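Local coordinates for protein probable starch synthase 4, chloroplastic/amyloplastic (Arabidopsis thaliana, PDB 6GNE) that is probably a plastid starch synthase, a glycosyltransferase of the two-domain GT-B fold, modelled with adenosine-5'-diphosphate and glycans, at residues A153-W157 with S167-C171; T69-S73 with E130-Q134. All blocks are in the same frame, centred on the assembly; numbering follows the deposited sequence.

Contact 1 of 2, residues A153-W157 with S167-C171; sequences APLYW and SARIC. With GLC (alpha-D-glucopyranose), chain D.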
loop_
_atom_site.group_PDB
_atom_site.type_symbol
_atom_site.label_atom_id
_atom_site.label_comp_id
_atom_site.label_asym_id
_atom_site.label_seq_id
_atom_site.Cartn_x
_atom_site.Cartn_y
_atom_site.Cartn_z
ATOM N N ALA A 153 -7.522 14.220 -12.235
ATOM C CA ALA A 153 -8.016 15.500 -11.696
ATOM C C ALA A 153 -8.047 16.644 -12.725
ATOM O O ALA A 153 -9.112 17.189 -12.966
ATOM C CB ALA A 153 -7.239 15.909 -10.440
ATOM N N PRO A 154 -6.901 16.990 -13.342
ATOM C CA PRO A 154 -6.956 18.030 -14.383
ATOM C C PRO A 154 -7.743 17.615 -15.635
ATOM O O PRO A 154 -8.457 18.460 -16.195
ATOM C CB PRO A 154 -5.485 18.284 -14.728
ATOM C CG PRO A 154 -4.765 17.042 -14.276
ATOM C CD PRO A 154 -5.516 16.555 -13.081
ATOM N N LEU A 155 -7.634 16.352 -16.054
ATOM C CA LEU A 155 -8.450 15.825 -17.149
ATOM C C LEU A 155 -9.944 16.025 -16.917
ATOM O O LEU A 155 -10.654 16.564 -17.798
ATOM C CB LEU A 155 -8.144 14.351 -17.420
ATOM C CG LEU A 155 -6.835 14.094 -18.194
ATOM C CD1 LEU A 155 -6.432 12.631 -18.189
ATOM C CD2 LEU A 155 -6.948 14.573 -19.627
ATOM N N TYR A 156 -10.411 15.652 -15.725
ATOM C CA TYR A 156 -11.833 15.779 -15.394
ATOM C C TYR A 156 -12.328 17.213 -15.556
ATOM O O TYR A 156 -13.334 17.439 -16.217
ATOM C CB TYR A 156 -12.120 15.293 -13.972
ATOM C CG TYR A 156 -13.586 15.350 -13.602
ATOM C CD1 TYR A 156 -14.482 14.446 -14.132
ATOM C CD2 TYR A 156 -14.075 16.314 -12.727
ATOM C CE1 TYR A 156 -15.828 14.484 -13.784
ATOM C CE2 TYR A 156 -15.413 16.363 -12.364
ATOM C CZ TYR A 156 -16.285 15.448 -12.893
ATOM O OH TYR A 156 -17.617 15.490 -12.561
ATOM N N TRP A 157 -11.600 18.165 -14.967
ATOM C CA TRP A 157 -12.026 19.562 -14.965
ATOM C C TRP A 157 -11.866 20.239 -16.331
ATOM O O TRP A 157 -12.731 20.994 -16.745
ATOM C CB TRP A 157 -11.316 20.352 -13.851
ATOM C CG TRP A 157 -11.748 19.888 -12.496
ATOM C CD1 TRP A 157 -10.971 19.335 -11.552
ATOM C CD2 TRP A 157 -13.083 19.906 -11.956
ATOM N NE1 TRP A 157 -11.724 18.995 -10.446
ATOM C CE2 TRP A 157 -13.027 19.327 -10.678
ATOM C CE3 TRP A 157 -14.321 20.374 -12.431
ATOM C CZ2 TRP A 157 -14.153 19.197 -9.853
ATOM C CZ3 TRP A 157 -15.450 20.241 -11.614
ATOM C CH2 TRP A 157 -15.347 19.662 -10.332
ATOM N N SER A 167 -20.924 15.772 -12.561
ATOM C CA SER A 167 -21.586 15.288 -11.341
ATOM C C SER A 167 -20.635 15.103 -10.123
ATOM O O SER A 167 -21.069 15.214 -8.970
ATOM C CB SER A 167 -22.314 13.945 -11.641
ATOM O OG SER A 167 -21.415 12.884 -11.991
ATOM N N ALA A 168 -19.355 14.824 -10.386
ATOM C CA ALA A 168 -18.454 14.309 -9.372
ATOM C C ALA A 168 -17.556 15.345 -8.721
ATOM O O ALA A 168 -17.170 16.329 -9.317
ATOM C CB ALA A 168 -17.601 13.205 -9.962
ATOM N N ARG A 169 -17.252 15.087 -7.460
ATOM C CA ARG A 169 -16.094 15.639 -6.765
ATOM C C ARG A 169 -14.900 14.694 -6.942
ATOM O O ARG A 169 -15.074 13.473 -6.979
ATOM C CB ARG A 169 -16.371 15.715 -5.273
ATOM C CG ARG A 169 -16.692 17.064 -4.707
ATOM C CD ARG A 169 -18.075 17.544 -5.041
ATOM N NE ARG A 169 -18.017 18.519 -6.114
ATOM C CZ ARG A 169 -17.668 19.802 -5.963
ATOM N NH1 ARG A 169 -17.265 20.266 -4.770
ATOM N NH2 ARG A 169 -17.698 20.625 -7.024
ATOM N N ILE A 170 -13.698 15.270 -6.980
ATOM C CA ILE A 170 -12.461 14.506 -7.150
ATOM C C ILE A 170 -11.737 14.380 -5.814
ATOM O O ILE A 170 -11.513 15.375 -5.106
ATOM C CB ILE A 170 -11.530 15.138 -8.219
ATOM C CG1 ILE A 170 -12.291 15.405 -9.537
ATOM C CG2 ILE A 170 -10.317 14.252 -8.490
ATOM C CD1 ILE A 170 -13.044 14.215 -10.072
ATOM N N CYS A 171 -11.411 13.138 -5.459
ATOM C CA CYS A 171 -10.570 12.841 -4.312
ATOM C C CYS A 171 -9.272 12.256 -4.843
ATOM O O CYS A 171 -9.262 11.418 -5.758
ATOM C CB CYS A 171 -11.267 11.866 -3.368
ATOM S SG CYS A 171 -10.401 11.490 -1.810
HETATM C C1 GLC D . -14.969 23.423 -9.306
HETATM C C2 GLC D . -13.908 22.916 -8.334
HETATM C C3 GLC D . -12.540 23.512 -8.673
HETATM C C4 GLC D . -12.218 23.352 -10.149
HETATM C C5 GLC D . -13.335 23.855 -11.053
HETATM C C6 GLC D . -13.013 23.615 -12.535
HETATM O O1 GLC D . -15.220 24.817 -9.042
HETATM O O2 GLC D . -14.312 23.280 -7.009
HETATM O O3 GLC D . -11.488 22.890 -7.936
HETATM O O4 GLC D . -11.086 24.150 -10.422
HETATM O O5 GLC D . -14.560 23.211 -10.671
HETATM O O6 GLC D . -12.819 24.847 -13.251
#

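Contact 2 of 2, residues T69-S73 with E130-Q134; sequences TVVES and ELLLQ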
loop_
_atom_site.group_PDB
_atom_site.type_symbol
_atom_site.label_atom_id
_atom_site.label_comp_id
_atom_site.label_asym_id
_atom_site.label_seq_id
_atom_site.Cartn_x
_atom_site.Cartn_y
_atom_site.Cartn_z
ATOM N N THR A 69 -19.242 -3.574 -26.278
ATOM C CA THR A 69 -18.953 -2.150 -26.458
ATOM C C THR A 69 -17.448 -1.849 -26.430
ATOM O O THR A 69 -16.804 -1.979 -25.391
ATOM C CB THR A 69 -19.620 -1.265 -25.358
ATOM O OG1 THR A 69 -19.932 -2.073 -24.218
ATOM C CG2 THR A 69 -20.887 -0.547 -25.860
ATOM N N VAL A 70 -16.903 -1.434 -27.576
ATOM C CA VAL A 70 -15.548 -0.866 -27.639
ATOM C C VAL A 70 -15.646 0.624 -27.218
ATOM O O VAL A 70 -16.665 1.274 -27.459
ATOM C CB VAL A 70 -14.900 -1.071 -29.039
ATOM C CG1 VAL A 70 -13.499 -0.475 -29.096
ATOM C CG2 VAL A 70 -14.853 -2.560 -29.395
ATOM N N VAL A 71 -14.610 1.136 -26.543
ATOM C CA VAL A 71 -14.566 2.533 -26.100
ATOM C C VAL A 71 -13.331 3.197 -26.710
ATOM O O VAL A 71 -12.181 2.837 -26.389
ATOM C CB VAL A 71 -14.577 2.680 -24.561
ATOM C CG1 VAL A 71 -14.342 4.128 -24.152
ATOM C CG2 VAL A 71 -15.897 2.176 -23.990
ATOM N N GLU A 72 -13.599 4.157 -27.596
ATOM C CA GLU A 72 -12.555 4.926 -28.258
ATOM C C GLU A 72 -12.035 5.990 -27.304
ATOM O O GLU A 72 -12.823 6.670 -26.647
ATOM C CB GLU A 72 -13.083 5.571 -29.542
ATOM C CG GLU A 72 -13.597 4.553 -30.548
ATOM C CD GLU A 72 -13.299 4.940 -31.982
ATOM O OE1 GLU A 72 -12.592 4.156 -32.661
ATOM O OE2 GLU A 72 -13.763 6.016 -32.421
ATOM N N SER A 73 -10.714 6.119 -27.228
ATOM C CA SER A 73 -10.028 6.997 -26.274
ATOM C C SER A 73 -8.967 7.828 -26.982
ATOM O O SER A 73 -8.354 7.356 -27.936
ATOM C CB SER A 73 -9.375 6.126 -25.206
ATOM O OG SER A 73 -8.653 6.879 -24.275
ATOM N N GLU A 130 -13.018 8.397 -20.127
ATOM C CA GLU A 130 -13.749 8.118 -21.361
ATOM C C GLU A 130 -14.753 6.977 -21.175
ATOM O O GLU A 130 -15.878 7.092 -21.582
ATOM C CB GLU A 130 -12.746 7.796 -22.474
ATOM C CG GLU A 130 -13.244 8.009 -23.882
ATOM C CD GLU A 130 -13.632 9.434 -24.141
ATOM O OE1 GLU A 130 -14.841 9.695 -24.253
ATOM O OE2 GLU A 130 -12.709 10.306 -24.222
ATOM N N LEU A 131 -14.347 5.913 -20.511
ATOM C CA LEU A 131 -15.270 4.828 -20.190
ATOM C C LEU A 131 -16.453 5.338 -19.383
ATOM O O LEU A 131 -17.584 4.958 -19.658
ATOM C CB LEU A 131 -14.559 3.675 -19.458
ATOM C CG LEU A 131 -15.385 2.641 -18.667
ATOM C CD1 LEU A 131 -16.307 1.810 -19.562
ATOM C CD2 LEU A 131 -14.445 1.749 -17.869
ATOM N N LEU A 132 -16.205 6.193 -18.397
ATOM C CA LEU A 132 -17.302 6.775 -17.594
ATOM C C LEU A 132 -18.303 7.607 -18.434
ATOM O O LEU A 132 -19.534 7.392 -18.363
ATOM C CB LEU A 132 -16.753 7.603 -16.425
ATOM C CG LEU A 132 -16.074 6.807 -15.313
ATOM C CD1 LEU A 132 -15.512 7.739 -14.258
ATOM C CD2 LEU A 132 -17.018 5.787 -14.684
ATOM N N LEU A 133 -17.750 8.532 -19.222
ATOM C CA LEU A 133 -18.535 9.387 -20.103
ATOM C C LEU A 133 -19.396 8.509 -21.000
ATOM O O LEU A 133 -20.615 8.602 -20.970
ATOM C CB LEU A 133 -17.613 10.289 -20.938
ATOM C CG LEU A 133 -18.250 11.198 -22.007
ATOM C CD1 LEU A 133 -19.126 12.302 -21.398
ATOM C CD2 LEU A 133 -17.187 11.803 -22.918
ATOM N N GLN A 134 -18.755 7.622 -21.749
ATOM C CA GLN A 134 -19.442 6.817 -22.772
ATOM C C GLN A 134 -20.485 5.823 -22.258
ATOM O O GLN A 134 -21.312 5.403 -23.038
ATOM C CB GLN A 134 -18.434 6.124 -23.716
ATOM C CG GLN A 134 -17.823 7.107 -24.719
ATOM C CD GLN A 134 -16.908 6.471 -25.759
ATOM O OE1 GLN A 134 -17.155 5.350 -26.248
ATOM N NE2 GLN A 134 -15.833 7.192 -26.100
#

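Contact 1 of 2, residues A153-W157 with S167-C171
Tyr156 reaches from helix 152-160 across Ile170 to the start of strand 169-174. Its CG is anti to the backbone N (chi1 -178°), which sends the ring toward the strand. Tyr156 CB lies 4.2 Å from Ile170 CD1. That methyl sits over one face of the Tyr156 ring, 3.9 Å from the centroid and 26° off the normal, in a CH-pi contact offset toward CD2. Tyr156 CZ packs on Ala168 CB at 3.9 Å. At the tip, Tyr156 OH accepts a hydrogen bond from Ala168 N (2.9 Å, 152° at the hydrogen). The phenol thus takes up a backbone N-H just before the strand.

Ile170 serves two more neighbours. Ile170 CG2 meets Ala153 CB at 4.0 Å, and Ile170 CG1 meets Trp157 NE1 at 3.7 Å. NE1 makes a weak hydrogen bond to Phe222 O. Trp157 presents one ring face to a glucose of the glycan site, with Trp157 CZ3 3.2 Å from GLC O5. Tyr156 CD2 lies under the opposite face. The site also includes Asp158, Ile221, Phe222 and Asn224. The helix runs antiparallel to the strand, as in the beta-alpha-beta crossover from strand 141-145 to strand 169-174 of the N-terminal Rossmann-like domain of a GT-B protein.

Contact 2 of 2, residues T69-S73 with E130-Q134
Val71 supplies the apolar part of the contact between strand 64-75 and the last turn of helix 117-134. Its side chain points at the helix and is buried. CG1 is anti to the backbone N (chi1 172°) and does most of the touching. Val71 CG1 lies 4.0 Å from Glu130 CG and 3.8 Å from Gln134 CD. Val71 CG2 is 4.5 Å from Leu131 CD1, a loose apolar contact. Leu131 itself continues onto Ile49 of strand 45-51. Val71 also rests on Ile84 of strand 78-89.

The polar part gathers at the carbonyl oxygen of Glu72. Gln134 NE2 gives Glu72 O a weak hydrogen bond of 3.1 Å, bent to 129° at the hydrogen. Glu130 CG comes to the same oxygen as an aliphatic neighbour. The Gln134 chain is extended beyond CG and runs past Val71 in the opposite direction. Its amide therefore lies alongside the valine, with Gln134 OE1 3.7 Å from Val71 CG1.

Within the helix, Gln134 NE2 also gives a straighter bond to Glu130 OE1, 3.3 Å long and 160° at the hydrogen. The acceptor lies close to the amide plane of Gln134. The amide comes to OE1 from above the carboxylate plane. One NH2 group thus joins a strand carbonyl to a helix carboxylate one turn back. The other carboxylate oxygen, OE2, is hydrogen-bonded to Tyr160 OH and has a long, weak ion pair with Arg126.

The two bonds probably limit rotation of the Gln134 amide. With no salt bridge across the segments, the contact rests on the apolar packing of Val71 and one weak hydrogen bond, and probably owes little to charge.

In the fold
Contact 2 precedes contact 1 along the chain, and neither encloses the other. Their centres are about 17 Å apart, and their nearest atoms about 7 Å. All four segments lie in the starch synthase catalytic domain. Both contacts set a helix against the same mixed sheet. Contact 2 uses strand 64-75, in the antiparallel part of that sheet. Contact 1 uses strand 169-174, in the parallel part. Their helices meet directly, because Leu155 touches Arg126 and Leu129 of helix 117-134. Tyr160 of helix 152-160 gives a second tie, to Glu130. The glycan-bearing helix thus connects through helix 117-134 to the antiparallel strands.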